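Local structure of DNA polymerase (Pyrobaculum calidifontis, 5MDN) at residues A[376-381]-A[523-528]; A[363-366]-A[372-375]. The protein probably catalyses template-directed DNA synthesis, adding deoxyribonucleotides from their 5'-triphosphates to a growing strand with release of diphosphate, as a family B DNA polymerase. One frame throughout, in Å; residues are numbered along the deposited sequence.

Contact 1 of 2, residues A[376-381]-A[523-528]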
loop_
_atom_site.group_PDB
_atom_site.type_symbol
_atom_site.label_atom_id
_atom_site.label_comp_id
_atom_site.label_asym_id
_atom_site.label_seq_id
_atom_site.Cartn_x
_atom_site.Cartn_y
_atom_site.Cartn_z
ATOM N N TRP A 376 -1.618 -11.279 -8.707
ATOM C CA TRP A 376 -0.584 -12.283 -8.486
ATOM C C TRP A 376 -1.114 -13.506 -7.750
ATOM O O TRP A 376 -0.536 -14.591 -7.880
ATOM C CB TRP A 376 0.592 -11.678 -7.719
ATOM C CG TRP A 376 1.544 -10.936 -8.602
ATOM C CD1 TRP A 376 1.793 -9.593 -8.602
ATOM C CD2 TRP A 376 2.370 -11.497 -9.628
ATOM N NE1 TRP A 376 2.727 -9.287 -9.564
ATOM C CE2 TRP A 376 3.097 -10.438 -10.206
ATOM C CE3 TRP A 376 2.567 -12.794 -10.113
ATOM C CZ2 TRP A 376 4.006 -10.636 -11.244
ATOM C CZ3 TRP A 376 3.468 -12.988 -11.142
ATOM C CH2 TRP A 376 4.175 -11.917 -11.697
ATOM N N MET A 377 -2.191 -13.356 -6.978
ATOM C CA MET A 377 -2.856 -14.520 -6.400
ATOM C C MET A 377 -3.586 -15.317 -7.473
ATOM O O MET A 377 -3.460 -16.545 -7.541
ATOM C CB MET A 377 -3.827 -14.083 -5.305
ATOM C CG MET A 377 -4.405 -15.236 -4.499
ATOM S SD MET A 377 -5.400 -14.684 -3.102
ATOM C CE MET A 377 -6.729 -13.845 -3.959
ATOM N N LEU A 378 -4.369 -14.633 -8.314
ATOM C CA LEU A 378 -5.144 -15.324 -9.340
ATOM C C LEU A 378 -4.246 -16.036 -10.345
ATOM O O LEU A 378 -4.616 -17.098 -10.856
ATOM C CB LEU A 378 -6.072 -14.339 -10.051
ATOM C CG LEU A 378 -7.161 -13.718 -9.173
ATOM C CD1 LEU A 378 -8.017 -12.750 -9.972
ATOM C CD2 LEU A 378 -8.019 -14.800 -8.533
ATOM N N LEU A 379 -3.071 -15.470 -10.642
ATOM C CA LEU A 379 -2.114 -16.170 -11.497
ATOM C C LEU A 379 -1.667 -17.477 -10.859
ATOM O O LEU A 379 -1.489 -18.486 -11.550
ATOM C CB LEU A 379 -0.898 -15.290 -11.773
ATOM C CG LEU A 379 -1.009 -14.087 -12.701
ATOM C CD1 LEU A 379 0.351 -13.430 -12.797
ATOM C CD2 LEU A 379 -1.506 -14.506 -14.067
ATOM N N ARG A 380 -1.478 -17.475 -9.538
ATOM C CA ARG A 380 -1.083 -18.695 -8.843
ATOM C C ARG A 380 -2.202 -19.727 -8.878
ATOM O O ARG A 380 -1.954 -20.912 -9.124
ATOM C CB ARG A 380 -0.688 -18.368 -7.402
ATOM C CG ARG A 380 0.204 -19.405 -6.740
ATOM C CD ARG A 380 0.653 -18.936 -5.366
ATOM N NE ARG A 380 1.838 -18.085 -5.434
ATOM C CZ ARG A 380 3.070 -18.497 -5.149
ATOM N NH1 ARG A 380 3.282 -19.750 -4.771
ATOM N NH2 ARG A 380 4.091 -17.655 -5.235
ATOM N N TYR A 381 -3.440 -19.296 -8.626
ATOM C CA TYR A 381 -4.580 -20.201 -8.738
ATOM C C TYR A 381 -4.780 -20.670 -10.173
ATOM O O TYR A 381 -5.085 -21.844 -10.413
ATOM C CB TYR A 381 -5.850 -19.524 -8.219
ATOM C CG TYR A 381 -6.040 -19.631 -6.722
ATOM C CD1 TYR A 381 -6.618 -20.760 -6.157
ATOM C CD2 TYR A 381 -5.649 -18.602 -5.874
ATOM C CE1 TYR A 381 -6.797 -20.865 -4.790
ATOM C CE2 TYR A 381 -5.823 -18.699 -4.504
ATOM C CZ TYR A 381 -6.398 -19.833 -3.969
ATOM O OH TYR A 381 -6.572 -19.933 -2.609
ATOM N N ALA A 523 -7.417 -5.031 -15.788
ATOM C CA ALA A 523 -7.219 -6.305 -15.114
ATOM C C ALA A 523 -7.293 -7.453 -16.112
ATOM O O ALA A 523 -7.966 -7.365 -17.143
ATOM C CB ALA A 523 -8.254 -6.515 -14.006
ATOM N N ARG A 524 -6.581 -8.533 -15.787
ATOM C CA ARG A 524 -6.539 -9.699 -16.662
ATOM C C ARG A 524 -7.912 -10.347 -16.776
ATOM O O ARG A 524 -8.385 -10.643 -17.880
ATOM C CB ARG A 524 -5.499 -10.681 -16.129
ATOM C CG ARG A 524 -4.127 -10.066 -16.210
ATOM C CD ARG A 524 -3.024 -10.814 -15.498
ATOM N NE ARG A 524 -1.939 -9.869 -15.236
ATOM C CZ ARG A 524 -0.663 -10.189 -15.060
ATOM N NH1 ARG A 524 -0.274 -11.450 -15.134
ATOM N NH2 ARG A 524 0.227 -9.233 -14.824
ATOM N N TRP A 525 -8.567 -10.577 -15.638
ATOM C CA TRP A 525 -9.899 -11.163 -15.597
ATOM C C TRP A 525 -10.990 -10.102 -15.500
ATOM O O TRP A 525 -12.030 -10.336 -14.873
ATOM C CB TRP A 525 -10.003 -12.154 -14.439
ATOM C CG TRP A 525 -9.316 -13.446 -14.732
ATOM C CD1 TRP A 525 -9.838 -14.516 -15.393
ATOM C CD2 TRP A 525 -7.967 -13.796 -14.400
ATOM N NE1 TRP A 525 -8.904 -15.518 -15.482
ATOM C CE2 TRP A 525 -7.746 -15.100 -14.882
ATOM C CE3 TRP A 525 -6.928 -13.135 -13.739
ATOM C CZ2 TRP A 525 -6.528 -15.758 -14.724
ATOM C CZ3 TRP A 525 -5.720 -13.790 -13.582
ATOM C CH2 TRP A 525 -5.530 -15.088 -14.072
ATOM N N TYR A 526 -10.767 -8.940 -16.110
ATOM C CA TYR A 526 -11.780 -7.896 -16.157
ATOM C C TYR A 526 -12.863 -8.251 -17.167
ATOM O O TYR A 526 -12.570 -8.590 -18.318
ATOM C CB TYR A 526 -11.159 -6.549 -16.518
ATOM C CG TYR A 526 -12.193 -5.490 -16.838
ATOM C CD1 TYR A 526 -12.983 -4.939 -15.837
ATOM C CD2 TYR A 526 -12.393 -5.057 -18.142
ATOM C CE1 TYR A 526 -13.937 -3.981 -16.125
ATOM C CE2 TYR A 526 -13.343 -4.100 -18.440
ATOM C CZ TYR A 526 -14.113 -3.565 -17.426
ATOM O OH TYR A 526 -15.061 -2.611 -17.716
ATOM N N LYS A 527 -14.117 -8.171 -16.731
ATOM C CA LYS A 527 -15.267 -8.255 -17.624
ATOM C C LYS A 527 -16.343 -7.328 -17.086
ATOM O O LYS A 527 -16.758 -7.465 -15.931
ATOM C CB LYS A 527 -15.785 -9.691 -17.736
ATOM C CG LYS A 527 -16.925 -9.856 -18.720
ATOM C CD LYS A 527 -16.442 -9.629 -20.143
ATOM C CE LYS A 527 -16.103 -10.935 -20.844
ATOM N NZ LYS A 527 -17.317 -11.749 -21.108
ATOM N N LYS A 528 -16.781 -6.378 -17.919
ATOM C CA LYS A 528 -17.709 -5.350 -17.453
ATOM C C LYS A 528 -19.019 -5.956 -16.965
ATOM O O LYS A 528 -19.568 -5.522 -15.947
ATOM C CB LYS A 528 -17.979 -4.344 -18.570
ATOM C CG LYS A 528 -18.915 -3.218 -18.165
ATOM C CD LYS A 528 -19.122 -2.231 -19.299
ATOM C CE LYS A 528 -19.994 -2.838 -20.386
ATOM N NZ LYS A 528 -20.208 -1.902 -21.523
#

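Contact 2 of 2, residues A[363-366]-A[372-375]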
loop_
_atom_site.group_PDB
_atom_site.type_symbol
_atom_site.label_atom_id
_atom_site.label_comp_id
_atom_site.label_asym_id
_atom_site.label_seq_id
_atom_site.Cartn_x
_atom_site.Cartn_y
_atom_site.Cartn_z
ATOM N N ASP A 363 9.070 -8.183 0.688
ATOM C CA ASP A 363 9.509 -6.866 0.249
ATOM C C ASP A 363 8.620 -6.260 -0.832
ATOM O O ASP A 363 8.793 -5.079 -1.156
ATOM C CB ASP A 363 10.961 -6.936 -0.241
ATOM C CG ASP A 363 11.186 -8.022 -1.279
ATOM O OD1 ASP A 363 10.438 -8.078 -2.275
ATOM O OD2 ASP A 363 12.118 -8.832 -1.093
ATOM N N GLN A 364 7.686 -7.025 -1.400
ATOM C CA GLN A 364 6.820 -6.531 -2.463
ATOM C C GLN A 364 5.342 -6.484 -2.105
ATOM O O GLN A 364 4.598 -5.742 -2.758
ATOM C CB GLN A 364 6.974 -7.388 -3.728
ATOM C CG GLN A 364 8.312 -7.247 -4.432
ATOM C CD GLN A 364 8.550 -8.346 -5.448
ATOM O OE1 GLN A 364 9.627 -8.942 -5.502
ATOM N NE2 GLN A 364 7.544 -8.613 -6.269
ATOM N N VAL A 365 4.892 -7.270 -1.125
ATOM C CA VAL A 365 3.460 -7.408 -0.863
ATOM C C VAL A 365 2.830 -6.056 -0.537
ATOM O O VAL A 365 1.717 -5.752 -0.982
ATOM C CB VAL A 365 3.217 -8.447 0.249
ATOM C CG1 VAL A 365 3.887 -8.034 1.558
ATOM C CG2 VAL A 365 1.726 -8.668 0.452
ATOM N N ALA A 366 3.530 -5.220 0.235
ATOM C CA ALA A 366 2.986 -3.913 0.591
ATOM C C ALA A 366 3.213 -2.873 -0.501
ATOM O O ALA A 366 2.380 -1.976 -0.677
ATOM C CB ALA A 366 3.599 -3.435 1.906
ATOM N N ASN A 372 -2.922 -5.180 -7.950
ATOM C CA ASN A 372 -1.715 -5.902 -8.322
ATOM C C ASN A 372 -1.490 -7.103 -7.400
ATOM O O ASN A 372 -1.095 -8.178 -7.863
ATOM C CB ASN A 372 -0.518 -4.941 -8.350
ATOM C CG ASN A 372 0.735 -5.579 -8.927
ATOM O OD1 ASN A 372 1.117 -5.363 -10.079
ATOM N ND2 ASN A 372 1.397 -6.359 -8.100
ATOM N N ARG A 373 -1.767 -6.953 -6.100
ATOM C CA ARG A 373 -1.616 -8.070 -5.167
ATOM C C ARG A 373 -2.597 -9.199 -5.488
ATOM O O ARG A 373 -2.233 -10.380 -5.448
ATOM C CB ARG A 373 -1.808 -7.572 -3.731
ATOM C CG ARG A 373 -1.235 -8.472 -2.650
ATOM C CD ARG A 373 -1.505 -7.894 -1.267
ATOM N NE ARG A 373 -0.906 -6.571 -1.089
ATOM C CZ ARG A 373 -1.593 -5.479 -0.767
ATOM N NH1 ARG A 373 -2.903 -5.553 -0.583
ATOM N NH2 ARG A 373 -0.972 -4.314 -0.620
ATOM N N VAL A 374 -3.851 -8.851 -5.797
ATOM C CA VAL A 374 -4.867 -9.861 -6.089
ATOM C C VAL A 374 -4.546 -10.587 -7.392
ATOM O O VAL A 374 -4.758 -11.799 -7.513
ATOM C CB VAL A 374 -6.256 -9.196 -6.144
ATOM C CG1 VAL A 374 -7.298 -10.134 -6.743
ATOM C CG2 VAL A 374 -6.679 -8.730 -4.764
ATOM N N GLU A 375 -4.009 -9.864 -8.377
ATOM C CA GLU A 375 -3.726 -10.476 -9.669
ATOM C C GLU A 375 -2.602 -11.501 -9.581
ATOM O O GLU A 375 -2.624 -12.504 -10.303
ATOM C CB GLU A 375 -3.396 -9.392 -10.691
ATOM C CG GLU A 375 -3.557 -9.833 -12.123
ATOM C CD GLU A 375 -3.717 -8.657 -13.063
ATOM O OE1 GLU A 375 -2.728 -7.924 -13.277
ATOM O OE2 GLU A 375 -4.835 -8.461 -13.582
#

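Contact 1 of 2, residues A[376-381]-A[523-528]
W525 lays the six-membered part of its indole obliquely against L378 of helix 370-384, its CZ3 lying 3.6 Å from L378 CB. L378 CD1 adds a second support, 3.9 Å from W525 CE3, and the two side chains run past each other in opposite directions. L379 divides its branches: CD2 reaches both CH2 of W525, at 4.1 Å, and NH1 of R524, at 3.5 Å, while CD1 approaches the same guanidinium, the L379 and R524 side chains crossing at about a right angle.

The loop presents this pair through a type I beta turn from A523 to Y526, with R524 and W525 at its two central positions, both CB atoms directed at the helix. R524 has CG anti to its carbonyl carbon (chi1 -65°), then runs extended from CG to NE, which carries the guanidinium to L379. The charged end has its main partner in E375, whose OE1 forms a salt bridge with R524 NE; R392 and R395 gather nearby.

These four buried residues, the close-packed part, account for nearly all of the 230 Å² buried between the segments, both sides summed. Beyond W525 the chain turns away from the helix: Y526 and K527 are partly exposed and K528, which begins helix 528-551, is exposed. With an alanine here instead of L379, the methyls that meet NH1 and CH2 are gone, which would probably open a gap beside W525 and let the R524 guanidinium turn more freely.

F468 also meets the W525 ring. The contact joins helix 370-384 to the loop between helices 514-519 and 528-551 in the family B polymerase region, away from the metal-binding residues. Its chemistry implies apolar shape across the segments, with the arginine's buried charge balanced, at least in part, by E375.

Contact 2 of 2, residues A[363-366]-A[372-375]
R373 approaches V365 side-on, using the edge of its guanidinium: NE lies 2.7 Å and NH2 3.1 Å from V365 O, and both form hydrogen bonds to that one carbonyl oxygen. The NE bond is the straighter, with an N-H...O angle of 156° against 135° for NH2. The oxygen stays close to the guanidinium plane, although both donors are tilted out of the carbonyl plane. R373 reaches it with CG anti to the backbone N and a bend at chi3 (-60°), which swings NE and NH2 toward 363-366.

The V365 side chain crosses that of R373 at a slant, its CG2 standing 3.7 Å from R373 CD and thus beside the aliphatic stem that leads to the paired bonds. Two bonds to one acceptor restrict rotation of the guanidinium, and a salt bridge from NH2 to E284 OE2 gives the buried charge a second hold. L354 of helix 326-356 touches both side chains.

Side-on, two-nitrogen arginine binding of a single carbonyl oxygen here ties the weakly bonded helix 362-365 to helix 370-384, in the segment that carries a magnesium ligand: D363, two residues before V365, binds the ion with D7, about 11 Å from the V365 side chain.

How the contacts relate
From the N terminus, the chain first meets contact 2, which closes a short loop: only five residues separate 363-366 from 372-375. Contact 1 opens at the next residue, 376, and closes at 523-528, with 141 residues between its segments, after strands 404-406 and 416-420 and helices 468-486, 495-512 and 514-519. The two therefore stand in series, neither nested nor crossed. Helix 370-384 serves both, turning one part to the magnesium-bearing segment and the next to the loop before helix 528-551. Their centres are 13 Å apart, yet they touch directly: A523 CA of contact 1 packs 3.6 Å from E375 OE2 of contact 2, beside the salt bridge that joins the two.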